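Local coordinates for uncharacterized protein (Staphylococcus aureus subsp. aureus Mu50, PDB 4QXZ) that is of unknown function but has a beta-barrel core resembling type VI secretion system proteins, joined to a pair of helices, at residues L132-L135 against I136-L140. Numbering follows the deposited sequence.
Sequences LEQL and IDDGL
The carbonyl oxygen of L135 takes two backbone donors where helix 127-137 ends: L140 N approaches at 3.2 Å from L135 O with a nearly straight N-H (165°), while D138 N divides itself between L135 O and Q134 O, both bonds weak. G139 N turns away to I136 O, 2.7 Å off, and the positive phi of G139 reverses the chain so that L140 N is brought back to the last turn. There L140 CD1 meets L135 CD2 at 4.1 Å, an apolar contact beside the L140 N to L135 O bond. L135, the buried side chain of the group, also packs on L145 and M152 of helix 142-155; L140 touches S148 of the same helix.

One turn earlier the regular helical pattern still holds, with I136 N bonded to L132 O and D137 N to E133 O. Beside the first of these bonds, the tip of I136, CD1, lies against the CD1 branch of L132, 3.7 Å away, and close to its CG, the two side chains crossing at a slant. L132 reaches this position with CG anti to its own N (chi1 -176°), and it too touches L145. The carboxylate of D138 folds back over the final turn, its OD2 lying 4.0 Å from CG of Q134, with the Q134 amide and the carboxylate planes 30° apart. Both polar ends are held by K160: D138 OD2 forms a salt bridge to its NZ, and Q134 OE1 accepts its backbone N-H, so the C-terminal segment is tied to this helix end. The pattern of 6→1 and 5→2 backbone bonds around a glycine in the left-handed helical region, with an apolar contact across it, is a Schellman motif, here closing the first helix of the two-helix pair before the chain enters the second.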
loop_
_atom_site.group_PDB
_atom_site.type_symbol
_atom_site.label_atom_id
_atom_site.label_comp_id
_atom_site.label_asym_id
_atom_site.label_seq_id
_atom_site.Cartn_x
_atom_site.Cartn_y
_atom_site.Cartn_z
ATOM N N LEU A 132 33.744 3.572 -11.354
ATOM C CA LEU A 132 35.197 3.479 -11.286
ATOM C C LEU A 132 35.874 4.692 -11.937
ATOM O O LEU A 132 36.848 5.220 -11.422
ATOM C CB LEU A 132 35.695 2.194 -11.951
ATOM C CG LEU A 132 37.209 1.944 -11.866
ATOM C CD1 LEU A 132 37.679 1.959 -10.421
ATOM C CD2 LEU A 132 37.627 0.637 -12.565
ATOM N N GLU A 133 35.367 5.116 -13.079
ATOM C CA GLU A 133 35.947 6.255 -13.771
ATOM C C GLU A 133 35.896 7.514 -12.914
ATOM O O GLU A 133 36.875 8.252 -12.835
ATOM C CB GLU A 133 35.240 6.504 -15.104
ATOM C CG GLU A 133 35.893 7.592 -15.925
ATOM C CD GLU A 133 35.081 7.946 -17.136
ATOM O OE1 GLU A 133 35.396 7.428 -18.220
ATOM O OE2 GLU A 133 34.125 8.737 -17.002
ATOM N N GLN A 134 34.763 7.747 -12.256
ATOM C CA GLN A 134 34.652 8.852 -11.317
ATOM C C GLN A 134 35.662 8.789 -10.153
ATOM O O GLN A 134 36.321 9.786 -9.858
ATOM C CB GLN A 134 33.250 8.911 -10.749
ATOM C CG GLN A 134 33.041 10.123 -9.865
ATOM C CD GLN A 134 31.649 10.177 -9.321
ATOM O OE1 GLN A 134 30.698 10.278 -10.066
ATOM N NE2 GLN A 134 31.525 10.087 -8.018
ATOM N N LEU A 135 35.762 7.638 -9.491
ATOM C CA LEU A 135 36.621 7.486 -8.299
ATOM C C LEU A 135 38.098 7.684 -8.634
ATOM O O LEU A 135 38.846 8.282 -7.858
ATOM C CB LEU A 135 36.398 6.118 -7.633
ATOM C CG LEU A 135 35.000 5.940 -7.009
ATOM C CD1 LEU A 135 34.842 4.543 -6.435
ATOM C CD2 LEU A 135 34.716 6.992 -5.921
ATOM N N ILE A 136 38.504 7.201 -9.801
ATOM C CA ILE A 136 39.889 7.353 -10.243
ATOM C C ILE A 136 40.188 8.813 -10.600
ATOM O O ILE A 136 41.221 9.344 -10.207
ATOM C CB ILE A 136 40.224 6.374 -11.398
ATOM C CG1 ILE A 136 40.391 4.954 -10.820
ATOM C CG2 ILE A 136 41.492 6.799 -12.120
ATOM C CD1 ILE A 136 40.521 3.844 -11.843
ATOM N N ASP A 137 39.257 9.468 -11.296
ATOM C CA ASP A 137 39.372 10.899 -11.601
ATOM C C ASP A 137 39.398 11.762 -10.349
ATOM O O ASP A 137 39.782 12.912 -10.426
ATOM C CB ASP A 137 38.198 11.378 -12.463
ATOM C CG ASP A 137 38.226 10.827 -13.879
ATOM O OD1 ASP A 137 38.979 9.855 -14.152
ATOM O OD2 ASP A 137 37.459 11.362 -14.715
ATOM N N ASP A 138 38.919 11.235 -9.225
ATOM C CA ASP A 138 39.000 11.926 -7.942
ATOM C C ASP A 138 40.300 11.548 -7.239
ATOM O O ASP A 138 40.530 11.979 -6.119
ATOM C CB ASP A 138 37.806 11.574 -7.026
ATOM C CG ASP A 138 36.449 12.015 -7.598
ATOM O OD1 ASP A 138 36.411 12.709 -8.652
ATOM O OD2 ASP A 138 35.409 11.650 -6.984
ATOM N N GLY A 139 41.128 10.717 -7.871
ATOM C CA GLY A 139 42.458 10.362 -7.339
ATOM C C GLY A 139 42.550 9.251 -6.293
ATOM O O GLY A 139 43.550 9.155 -5.579
ATOM N N LEU A 140 41.529 8.405 -6.193
ATOM C CA LEU A 140 41.533 7.332 -5.193
ATOM C C LEU A 140 42.334 6.152 -5.695
ATOM O O LEU A 140 42.377 5.911 -6.891
ATOM C CB LEU A 140 40.103 6.879 -4.845
ATOM C CG LEU A 140 39.350 7.759 -3.839
ATOM C CD1 LEU A 140 38.000 7.137 -3.531
ATOM C CD2 LEU A 140 40.142 7.976 -2.545
#